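Local coordinates for periplasmic binding protein (Roseiflexus sp. RS-1, PDB 5GJ3) that binds heme, here two molecules of it, and as a periplasmic binding protein probably delivers it to a membrane importer for bacterial heme uptake, at residues D14-I19 and S33-P38; F20-G25 and Q103-V108; T92-P95 and D99-Q102; I169-G174 and Q252-L257. One frame throughout, in Å; residues are numbered along the deposited sequence.

Contact 1 of 4, residues D14-I19 and S33-P38. With ZN (zinc ion), chain D.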
loop_
_atom_site.group_PDB
_atom_site.type_symbol
_atom_site.label_atom_id
_atom_site.label_comp_id
_atom_site.label_asym_id
_atom_site.label_seq_id
_atom_site.Cartn_x
_atom_site.Cartn_y
_atom_site.Cartn_z
ATOM N N ASP A 14 -4.152 4.807 4.311
ATOM C CA ASP A 14 -4.310 3.550 5.039
ATOM C C ASP A 14 -4.979 3.664 6.449
ATOM O O ASP A 14 -5.793 2.797 6.876
ATOM C CB ASP A 14 -2.960 2.799 5.120
ATOM C CG ASP A 14 -1.826 3.614 5.774
ATOM O OD1 ASP A 14 -1.884 4.875 5.830
ATOM O OD2 ASP A 14 -0.831 2.980 6.228
ATOM N N ILE A 15 -4.686 4.767 7.150
ATOM C CA ILE A 15 -5.392 5.108 8.405
ATOM C C ILE A 15 -6.887 5.365 8.147
ATOM O O ILE A 15 -7.757 4.826 8.848
ATOM C CB ILE A 15 -4.728 6.335 9.036
ATOM C CG1 ILE A 15 -3.250 5.995 9.306
ATOM C CG2 ILE A 15 -5.481 6.716 10.311
ATOM C CD1 ILE A 15 -3.033 4.812 10.251
ATOM N N THR A 16 -7.183 6.135 7.110
ATOM C CA THR A 16 -8.584 6.380 6.718
ATOM C C THR A 16 -9.335 5.058 6.462
ATOM O O THR A 16 -10.408 4.825 7.005
ATOM C CB THR A 16 -8.629 7.258 5.472
ATOM O OG1 THR A 16 -7.996 8.513 5.741
ATOM C CG2 THR A 16 -10.082 7.465 4.941
ATOM N N GLU A 17 -8.729 4.169 5.682
ATOM C CA GLU A 17 -9.326 2.875 5.363
ATOM C C GLU A 17 -9.612 2.110 6.639
ATOM O O GLU A 17 -10.648 1.453 6.778
ATOM C CB GLU A 17 -8.390 2.065 4.467
ATOM C CG GLU A 17 -8.797 0.608 4.346
ATOM C CD GLU A 17 -8.118 -0.127 3.171
ATOM O OE1 GLU A 17 -7.407 0.484 2.329
ATOM O OE2 GLU A 17 -8.336 -1.334 3.074
ATOM N N ILE A 18 -8.697 2.209 7.599
ATOM C CA ILE A 18 -8.835 1.466 8.825
ATOM C C ILE A 18 -10.017 2.105 9.655
ATOM O O ILE A 18 -10.752 1.381 10.296
ATOM C CB ILE A 18 -7.530 1.523 9.673
ATOM C CG1 ILE A 18 -6.455 0.581 9.088
ATOM C CG2 ILE A 18 -7.850 1.149 11.125
ATOM C CD1 ILE A 18 -5.076 0.843 9.685
ATOM N N ILE A 19 -10.172 3.430 9.655
ATOM C CA ILE A 19 -11.264 4.060 10.438
ATOM C C ILE A 19 -12.603 3.532 9.884
ATOM O O ILE A 19 -13.511 3.177 10.669
ATOM C CB ILE A 19 -11.215 5.607 10.358
ATOM C CG1 ILE A 19 -9.954 6.151 11.086
ATOM C CG2 ILE A 19 -12.474 6.267 10.951
ATOM C CD1 ILE A 19 -9.566 7.555 10.605
ATOM N N SER A 33 -5.226 13.163 -0.160
ATOM C CA SER A 33 -5.251 12.668 -1.586
ATOM C C SER A 33 -5.110 11.181 -1.782
ATOM O O SER A 33 -5.635 10.633 -2.746
ATOM C CB SER A 33 -4.073 13.270 -2.371
ATOM O OG SER A 33 -4.250 14.638 -2.487
ATOM N N SER A 34 -4.349 10.511 -0.920
ATOM C CA SER A 34 -4.141 9.064 -1.099
ATOM C C SER A 34 -5.295 8.235 -0.515
ATOM O O SER A 34 -5.252 7.003 -0.534
ATOM C CB SER A 34 -2.803 8.615 -0.471
ATOM O OG SER A 34 -2.931 8.610 0.954
ATOM N N ALA A 35 -6.304 8.878 0.065
ATOM C CA ALA A 35 -7.360 8.127 0.722
ATOM C C ALA A 35 -8.424 7.751 -0.303
ATOM O O ALA A 35 -9.426 8.454 -0.441
ATOM C CB ALA A 35 -7.998 8.921 1.901
ATOM N N THR A 36 -8.221 6.623 -0.982
ATOM C CA THR A 36 -9.104 6.189 -2.103
ATOM C C THR A 36 -9.995 4.978 -1.697
ATOM O O THR A 36 -10.625 4.391 -2.568
ATOM C CB THR A 36 -8.244 5.749 -3.301
ATOM O OG1 THR A 36 -7.249 4.865 -2.796
ATOM C CG2 THR A 36 -7.547 6.899 -3.997
ATOM N N TYR A 37 -10.046 4.599 -0.404
ATOM C CA TYR A 37 -10.908 3.492 0.069
ATOM C C TYR A 37 -11.616 3.736 1.424
ATOM O O TYR A 37 -10.923 4.023 2.401
ATOM C CB TYR A 37 -10.104 2.200 0.200
ATOM C CG TYR A 37 -10.988 0.965 0.292
ATOM C CD1 TYR A 37 -11.430 0.316 -0.866
ATOM C CD2 TYR A 37 -11.431 0.481 1.532
ATOM C CE1 TYR A 37 -12.258 -0.791 -0.773
ATOM C CE2 TYR A 37 -12.274 -0.636 1.630
ATOM C CZ TYR A 37 -12.664 -1.267 0.450
ATOM O OH TYR A 37 -13.448 -2.404 0.486
ATOM N N PRO A 38 -12.969 3.527 1.510
ATOM C CA PRO A 38 -13.919 3.095 0.406
ATOM C C PRO A 38 -14.139 4.264 -0.565
ATOM O O PRO A 38 -14.455 5.381 -0.105
ATOM C CB PRO A 38 -15.232 2.751 1.158
ATOM C CG PRO A 38 -15.006 3.035 2.617
ATOM C CD PRO A 38 -13.677 3.740 2.797
HETATM ZN ZN ZN D . 0.803 4.336 6.364
HETATM O O HOH W 1 1.022 5.870 5.181
#
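Thr16 and Glu17, neighbours on helix 13-21, carry the contact with Ala35 and Tyr37 of the loop that follows strand 28-31. Two residues earlier Asp14, whose CB points away from that loop, binds the zinc ion through OD2 at 2.1 Å; Asp70, Asp94 and water 1 complete the site. The other oxygen, OD1, lies within hydrogen-bonding distance of water 1 and takes a weak bond from the N of Ile15. Thr16 leans onto the loop, with OG1 3.9 Å from the CB methyl of Ala35, the centre of an inverse gamma turn; the polar partners of this hydroxyl are Ser10 OG and Asn12 O. Glu17 reaches out extended, CG anti to the backbone N (chi1 167°), which lays CD 3.7 Å from Tyr37 CD2, the carboxylate and ring planes 39° apart. The backbones are close too, Glu17 CA lying 3.6 Å from Tyr37 O in a CA-H...O contact. Arg249 pairs with Glu17 OE2 in a salt bridge and with the Tyr37 ring in a cation-pi contact. Shortening Glu17 to an alanine would probably leave Arg249 without its carboxylate mate and open a gap beside Tyr37 CD2. Helix 240-244 touches the contact through Leu241, while Ile15 and Ile19 of helix 13-21 pack on Ser10 of strand 8-10 and, with Ile18, on helix 100-111.

Contact 2 of 4, residues F20-G25 and Q103-V108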
loop_
_atom_site.group_PDB
_atom_site.type_symbol
_atom_site.label_atom_id
_atom_site.label_comp_id
_atom_site.label_asym_id
_atom_site.label_seq_id
_atom_site.Cartn_x
_atom_site.Cartn_y
_atom_site.Cartn_z
ATOM N N PHE A 20 -12.718 3.528 8.543
ATOM C CA PHE A 20 -13.948 3.031 7.885
ATOM C C PHE A 20 -14.153 1.533 8.170
ATOM O O PHE A 20 -15.253 1.126 8.481
ATOM C CB PHE A 20 -13.942 3.337 6.362
ATOM C CG PHE A 20 -14.393 4.755 6.024
ATOM C CD1 PHE A 20 -15.740 5.035 5.798
ATOM C CD2 PHE A 20 -13.472 5.781 5.908
ATOM C CE1 PHE A 20 -16.155 6.317 5.510
ATOM C CE2 PHE A 20 -13.874 7.069 5.605
ATOM C CZ PHE A 20 -15.228 7.345 5.417
ATOM N N ALA A 21 -13.087 0.728 8.179
ATOM C CA ALA A 21 -13.212 -0.709 8.476
ATOM C C ALA A 21 -13.629 -0.995 9.894
ATOM O O ALA A 21 -14.225 -2.077 10.203
ATOM C CB ALA A 21 -11.909 -1.446 8.148
ATOM N N LEU A 22 -13.332 -0.057 10.798
ATOM C CA LEU A 22 -13.739 -0.233 12.193
ATOM C C LEU A 22 -15.196 0.220 12.432
ATOM O O LEU A 22 -15.731 0.087 13.546
ATOM C CB LEU A 22 -12.775 0.540 13.144
ATOM C CG LEU A 22 -11.385 -0.043 13.356
ATOM C CD1 LEU A 22 -10.403 0.967 13.991
ATOM C CD2 LEU A 22 -11.432 -1.338 14.181
ATOM N N GLY A 23 -15.823 0.798 11.423
ATOM C CA GLY A 23 -17.192 1.253 11.570
ATOM C C GLY A 23 -17.391 2.732 11.915
ATOM O O GLY A 23 -18.529 3.130 12.214
ATOM N N MET A 24 -16.336 3.562 11.818
ATOM C CA MET A 24 -16.352 4.925 12.380
ATOM C C MET A 24 -16.224 5.961 11.287
ATOM O O MET A 24 -15.890 7.144 11.530
ATOM C CB MET A 24 -15.209 5.090 13.370
ATOM C CG MET A 24 -15.240 4.087 14.511
ATOM S SD MET A 24 -16.599 4.402 15.655
ATOM C CE MET A 24 -16.077 5.906 16.491
ATOM N N GLY A 25 -16.473 5.511 10.054
ATOM C CA GLY A 25 -16.318 6.379 8.917
ATOM C C GLY A 25 -17.228 7.591 8.976
ATOM O O GLY A 25 -16.851 8.678 8.501
ATOM N N GLN A 103 -0.738 -3.504 14.129
ATOM C CA GLN A 103 -0.307 -2.360 14.917
ATOM C C GLN A 103 -1.126 -1.096 14.587
ATOM O O GLN A 103 -1.562 -0.390 15.484
ATOM C CB GLN A 103 1.169 -2.144 14.629
ATOM C CG GLN A 103 1.947 -1.347 15.627
ATOM C CD GLN A 103 3.389 -1.316 15.152
ATOM O OE1 GLN A 103 3.929 -0.259 14.829
ATOM N NE2 GLN A 103 3.978 -2.509 14.987
ATOM N N LYS A 104 -1.355 -0.819 13.304
ATOM C CA LYS A 104 -2.110 0.385 12.929
ATOM C C LYS A 104 -3.580 0.274 13.338
ATOM O O LYS A 104 -4.235 1.290 13.749
ATOM C CB LYS A 104 -1.977 0.671 11.423
ATOM C CG LYS A 104 -0.562 1.162 11.049
ATOM C CD LYS A 104 -0.448 1.485 9.543
ATOM C CE LYS A 104 -0.500 0.292 8.643
ATOM N NZ LYS A 104 -0.216 0.606 7.173
ATOM N N ILE A 105 -4.097 -0.953 13.227
ATOM C CA ILE A 105 -5.500 -1.198 13.628
ATOM C C ILE A 105 -5.692 -0.936 15.117
ATOM O O ILE A 105 -6.628 -0.207 15.489
ATOM C CB ILE A 105 -5.995 -2.608 13.224
ATOM C CG1 ILE A 105 -6.183 -2.680 11.695
ATOM C CG2 ILE A 105 -7.310 -2.966 13.941
ATOM C CD1 ILE A 105 -6.140 -4.110 11.200
ATOM N N ARG A 106 -4.796 -1.488 15.958
ATOM C CA ARG A 106 -4.867 -1.228 17.418
ATOM C C ARG A 106 -4.703 0.244 17.783
ATOM O O ARG A 106 -5.378 0.758 18.713
ATOM C CB ARG A 106 -3.855 -2.099 18.194
ATOM C CG ARG A 106 -4.148 -3.597 18.032
ATOM C CD ARG A 106 -3.166 -4.482 18.820
ATOM N NE ARG A 106 -3.823 -5.758 19.055
ATOM C CZ ARG A 106 -3.456 -6.936 18.532
ATOM N NH1 ARG A 106 -2.368 -7.047 17.770
ATOM N NH2 ARG A 106 -4.161 -8.037 18.819
ATOM N N PHE A 107 -3.819 0.938 17.048
ATOM C CA PHE A 107 -3.581 2.369 17.269
ATOM C C PHE A 107 -4.865 3.197 17.010
ATOM O O PHE A 107 -5.275 4.019 17.853
ATOM C CB PHE A 107 -2.418 2.841 16.396
ATOM C CG PHE A 107 -2.432 4.320 16.070
ATOM C CD1 PHE A 107 -1.994 5.258 17.016
ATOM C CD2 PHE A 107 -2.779 4.755 14.781
ATOM C CE1 PHE A 107 -1.932 6.644 16.694
ATOM C CE2 PHE A 107 -2.705 6.104 14.436
ATOM C CZ PHE A 107 -2.275 7.087 15.406
ATOM N N VAL A 108 -5.509 2.946 15.886
ATOM C CA VAL A 108 -6.731 3.690 15.542
ATOM C C VAL A 108 -7.839 3.317 16.537
ATOM O O VAL A 108 -8.592 4.212 17.035
ATOM C CB VAL A 108 -7.190 3.438 14.097
ATOM C CG1 VAL A 108 -8.562 4.113 13.830
ATOM C CG2 VAL A 108 -6.161 3.976 13.079
#
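Leu22, close to the end of helix 13-21, has its CB directed toward helix 100-111 and spreads its two methyls over Val108 and Ile105. The closer approach is to Val108: the side chains cross obliquely, and Leu22 CD1 meets Val108 CG1 at 3.6 Å. With CG1 anti to its own backbone N (chi1 174°), Val108 holds that methyl out towards the leucine. The second branch, Leu22 CD2, comes only to 4.4 Å from Ile105 CG2, a looser touch one helical turn back, and Leu121 of helix 115-136 also packs against both Leu22 and Ile105. Behind Leu22 the chain turns at Gly23 (phi 96°), where a side chain would jam against the preceding carbonyl. Gly23 N bonds to Phe20 O at 3.0 Å and, probably, Met24 N to Ile19 O at 3.1 Å. Gly25 then folds back, its CA 3.4 Å above one face of the Phe20 ring, offset toward the rim, and a CB there would clash with the ring. Val108 also packs on Ile18, Ile19 and Ile68. A Schellman motif closes helix 13-21, and Leu22, just before its glycine, packs on helix 100-111 in the lobe built on the parallel sheet of this periplasmic binding protein.

Contact 3 of 4, residues T92-P95 and D99-Q102. With ZN (zinc ion), chain D.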
loop_
_atom_site.group_PDB
_atom_site.type_symbol
_atom_site.label_atom_id
_atom_site.label_comp_id
_atom_site.label_asym_id
_atom_site.label_seq_id
_atom_site.Cartn_x
_atom_site.Cartn_y
_atom_site.Cartn_z
ATOM N N THR A 92 1.227 7.127 14.487
ATOM C CA THR A 92 1.787 5.807 14.724
ATOM C C THR A 92 2.909 5.402 13.736
ATOM O O THR A 92 3.059 5.981 12.656
ATOM C CB THR A 92 0.651 4.756 14.665
ATOM O OG1 THR A 92 1.109 3.543 15.276
ATOM C CG2 THR A 92 0.211 4.500 13.203
ATOM N N ALA A 93 3.702 4.401 14.096
ATOM C CA ALA A 93 4.725 3.858 13.168
ATOM C C ALA A 93 4.047 3.160 12.008
ATOM O O ALA A 93 2.910 2.666 12.131
ATOM C CB ALA A 93 5.658 2.876 13.893
ATOM N N ASP A 94 4.743 3.072 10.885
ATOM C CA ASP A 94 4.243 2.246 9.764
ATOM C C ASP A 94 5.407 1.525 9.086
ATOM O O ASP A 94 5.732 1.879 7.957
ATOM C CB ASP A 94 3.527 3.148 8.740
ATOM C CG ASP A 94 2.768 2.352 7.651
ATOM O OD1 ASP A 94 2.585 1.090 7.749
ATOM O OD2 ASP A 94 2.348 3.030 6.691
ATOM N N PRO A 95 6.056 0.563 9.781
ATOM C CA PRO A 95 7.200 -0.199 9.271
ATOM C C PRO A 95 6.808 -1.075 8.036
ATOM O O PRO A 95 5.633 -1.430 7.875
ATOM C CB PRO A 95 7.572 -1.083 10.470
ATOM C CG PRO A 95 6.241 -1.309 11.170
ATOM C CD PRO A 95 5.666 0.091 11.120
ATOM N N ASP A 99 3.538 -7.247 10.400
ATOM C CA ASP A 99 2.958 -6.776 11.673
ATOM C C ASP A 99 2.321 -5.356 11.647
ATOM O O ASP A 99 1.587 -4.989 12.578
ATOM C CB ASP A 99 4.055 -6.772 12.742
ATOM C CG ASP A 99 4.419 -8.161 13.186
ATOM O OD1 ASP A 99 3.588 -9.078 13.011
ATOM O OD2 ASP A 99 5.538 -8.339 13.713
ATOM N N ALA A 100 2.649 -4.542 10.642
ATOM C CA ALA A 100 2.069 -3.187 10.542
ATOM C C ALA A 100 0.507 -3.136 10.517
ATOM O O ALA A 100 -0.068 -2.284 11.208
ATOM C CB ALA A 100 2.665 -2.412 9.354
ATOM N N PRO A 101 -0.178 -4.026 9.750
ATOM C CA PRO A 101 -1.665 -3.965 9.733
ATOM C C PRO A 101 -2.244 -4.006 11.174
ATOM O O PRO A 101 -2.982 -3.105 11.584
ATOM C CB PRO A 101 -2.069 -5.222 8.918
ATOM C CG PRO A 101 -0.910 -5.373 7.970
ATOM C CD PRO A 101 0.316 -5.108 8.862
ATOM N N GLN A 102 -1.857 -5.011 11.934
ATOM C CA GLN A 102 -2.336 -5.182 13.327
ATOM C C GLN A 102 -1.971 -3.971 14.248
ATOM O O GLN A 102 -2.768 -3.493 15.065
ATOM C CB GLN A 102 -1.797 -6.531 13.835
ATOM C CG GLN A 102 -1.568 -6.702 15.321
ATOM C CD GLN A 102 -0.315 -6.022 15.900
ATOM O OE1 GLN A 102 -0.419 -5.299 16.900
ATOM N NE2 GLN A 102 0.868 -6.265 15.298
HETATM ZN ZN ZN D . 0.803 4.336 6.364
HETATM O O HOH W 1 1.022 5.870 5.181
#
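Asp94 and Ala100 bring their backbones together where the chain leaves strand 89-92 and turns into helix 100-111, their CA atoms 5.9 Å apart. Asp94 and Pro95 lie in a non-helical loop, Pro95 extended (phi -64°, psi 155°), whereas Ala100 is already helical; three residues make the turn between the segments. The small Ala100 methyl fits into the bend, with CB 3.5 Å from Pro95 O and 4.2 Å from Pro95 CG. It also comes within 3.9 Å of Asp94 OD1, so a carbonyl, a ring carbon and a carboxylate oxygen all meet one methyl. The Asp94 side chain stands with CG anti to the backbone N (chi1 -170°), which carries the carboxylate to the zinc ion. OD2 binds the metal at 2.0 Å, alongside Asp14, Asp70 and water 1, while OD1 lies 4.0 Å from the zinc and is paired instead with Lys104 in a salt bridge. One carboxylate thus serves both a metal and a cation, which probably limits its rotation. Strand 89-92, at one side of the parallel sheet, is bonded through Thr92 to Gly69 of strand 66-70, and Pro101 at the start of helix 100-111 packs on Val125 of helix 115-136.

Contact 4 of 4, residues I169-G174 and Q252-L257; sequences IAAAGG and QALTDL. With ZN (zinc ion), chain G.
Ala172, Leu254 and Leu257 bury the most surface here, a single methyl set against two leucines one turn apart on helix 250-267. Ala172 CB lies 3.6 Å from Leu257 CB, so the alanine meets the base of that side chain most closely. The same methyl is 4.0 Å from Leu254 CD2 and also close to the Leu254 backbone O. The CA atoms of Ala172 and Leu254 are 5.6 Å apart, a near approach that such a small residue permits. Leu254 contributes chiefly its CD2 branch: with CG anti to the carbonyl carbon (chi1 -81°), it extends across to lie 3.9 Å from Ala172 N and 4.0 Å from Ala171 CB. Helix 164-171 ends beside Ala172. Gly173, with phi 89°, is the positive-phi residue of a Schellman motif, its N bonded to Ala170 O at 2.9 Å and Gly174 N to Ile169 O at 3.1 Å. Ala172 O accepts a hydrogen bond from Thr258 OG1, one residue beyond the second segment. On the far flank of helix 250-267, Asp256 OD1 binds a zinc ion at 2.0 Å together with waters 2 and 3; water 2 donates to Gln252 O and water 3 to Asp256 OD2, which Tyr242 OH also bonds. Leu254 further packs on Ile129 and Ala132 of helix 115-136, Leu257 on Leu243 of helix 240-244, and both leucines on Met168 of helix 164-171.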
loop_
_atom_site.group_PDB
_atom_site.type_symbol
_atom_site.label_atom_id
_atom_site.label_comp_id
_atom_site.label_asym_id
_atom_site.label_seq_id
_atom_site.Cartn_x
_atom_site.Cartn_y
_atom_site.Cartn_z
ATOM N N ILE A 169 5.800 -9.497 -1.772
ATOM C CA ILE A 169 6.284 -10.510 -2.724
ATOM C C ILE A 169 6.753 -11.758 -1.973
ATOM O O ILE A 169 6.358 -12.858 -2.319
ATOM C CB ILE A 169 7.400 -9.960 -3.627
ATOM C CG1 ILE A 169 6.771 -8.933 -4.611
ATOM C CG2 ILE A 169 8.008 -11.118 -4.470
ATOM C CD1 ILE A 169 7.798 -8.108 -5.358
ATOM N N ALA A 170 7.581 -11.567 -0.939
ATOM C CA ALA A 170 8.176 -12.714 -0.201
ATOM C C ALA A 170 7.119 -13.519 0.520
ATOM O O ALA A 170 7.073 -14.731 0.389
ATOM C CB ALA A 170 9.259 -12.267 0.779
ATOM N N ALA A 171 6.219 -12.848 1.230
ATOM C CA ALA A 171 5.173 -13.606 1.949
ATOM C C ALA A 171 4.228 -14.317 1.011
ATOM O O ALA A 171 3.619 -15.286 1.405
ATOM C CB ALA A 171 4.403 -12.706 2.912
ATOM N N ALA A 172 4.058 -13.834 -0.216
ATOM C CA ALA A 172 3.196 -14.550 -1.189
ATOM C C ALA A 172 3.944 -15.685 -1.919
ATOM O O ALA A 172 3.379 -16.367 -2.795
ATOM C CB ALA A 172 2.588 -13.562 -2.205
ATOM N N GLY A 173 5.205 -15.901 -1.568
ATOM C CA GLY A 173 5.963 -17.060 -2.086
ATOM C C GLY A 173 6.701 -16.794 -3.395
ATOM O O GLY A 173 6.989 -17.737 -4.141
ATOM N N GLY A 174 7.011 -15.521 -3.671
ATOM C CA GLY A 174 7.762 -15.105 -4.864
ATOM C C GLY A 174 9.142 -14.611 -4.473
ATOM O O GLY A 174 9.433 -14.395 -3.300
ATOM N N GLN A 252 -6.052 -10.104 1.814
ATOM C CA GLN A 252 -6.721 -10.288 0.526
ATOM C C GLN A 252 -5.707 -10.040 -0.596
ATOM O O GLN A 252 -5.699 -10.731 -1.580
ATOM C CB GLN A 252 -7.915 -9.329 0.414
ATOM C CG GLN A 252 -9.024 -9.648 1.426
ATOM C CD GLN A 252 -9.944 -8.455 1.647
ATOM O OE1 GLN A 252 -10.148 -7.644 0.741
ATOM N NE2 GLN A 252 -10.443 -8.303 2.857
ATOM N N ALA A 253 -4.853 -9.032 -0.446
ATOM C CA ALA A 253 -3.872 -8.732 -1.515
ATOM C C ALA A 253 -2.817 -9.840 -1.623
ATOM O O ALA A 253 -2.445 -10.229 -2.733
ATOM C CB ALA A 253 -3.223 -7.345 -1.318
ATOM N N LEU A 254 -2.366 -10.371 -0.477
ATOM C CA LEU A 254 -1.453 -11.519 -0.451
ATOM C C LEU A 254 -2.013 -12.737 -1.147
ATOM O O LEU A 254 -1.271 -13.433 -1.839
ATOM C CB LEU A 254 -1.056 -11.930 0.966
ATOM C CG LEU A 254 0.033 -11.117 1.599
ATOM C CD1 LEU A 254 0.233 -11.636 3.045
ATOM C CD2 LEU A 254 1.336 -11.174 0.774
ATOM N N THR A 255 -3.320 -12.966 -0.998
ATOM C CA THR A 255 -3.991 -14.135 -1.586
ATOM C C THR A 255 -3.974 -13.935 -3.119
ATOM O O THR A 255 -3.687 -14.866 -3.859
ATOM C CB THR A 255 -5.480 -14.260 -1.073
ATOM O OG1 THR A 255 -5.506 -14.539 0.342
ATOM C CG2 THR A 255 -6.283 -15.297 -1.821
ATOM N N ASP A 256 -4.300 -12.726 -3.583
ATOM C CA ASP A 256 -4.289 -12.501 -5.044
ATOM C C ASP A 256 -2.862 -12.721 -5.578
ATOM O O ASP A 256 -2.716 -13.353 -6.636
ATOM C CB ASP A 256 -4.770 -11.092 -5.424
ATOM C CG ASP A 256 -6.234 -10.865 -5.094
ATOM O OD1 ASP A 256 -6.973 -11.851 -4.847
ATOM O OD2 ASP A 256 -6.664 -9.682 -5.057
ATOM N N LEU A 257 -1.845 -12.158 -4.901
ATOM C CA LEU A 257 -0.480 -12.354 -5.372
ATOM C C LEU A 257 -0.119 -13.831 -5.390
ATOM O O LEU A 257 0.432 -14.318 -6.393
ATOM C CB LEU A 257 0.558 -11.607 -4.521
ATOM C CG LEU A 257 0.457 -10.105 -4.571
ATOM C CD1 LEU A 257 1.415 -9.600 -3.485
ATOM C CD2 LEU A 257 0.878 -9.699 -5.991
HETATM ZN ZN ZN G . -8.933 -11.805 -4.293
HETATM O O HOH W 2 -8.240 -11.695 -2.389
HETATM O O HOH W 3 -9.393 -10.016 -5.310
#

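Overall arrangement
Contacts 1, 2 and 3 cluster in one lobe, their centres 10 to 15 Å apart. Contacts 1 and 2 share helix 13-21 and their segments alternate along the chain; contacts 2 and 3 share helix 100-111, contact 3 falling within the span that contact 2 closes. Lys104 ties the three together, bonding Asp14 OD2 and Asp94 OD1, while contacts 1 and 3 share a zinc ion and water 1. Contact 4 comes last, its centre 21 Å from that of contact 1, in the other lobe. Helix 115-136 touches contacts 2, 3 and 4, consistent with the rigid helical link of this binding-protein fold, and the heme pockets draw residues from both lobes.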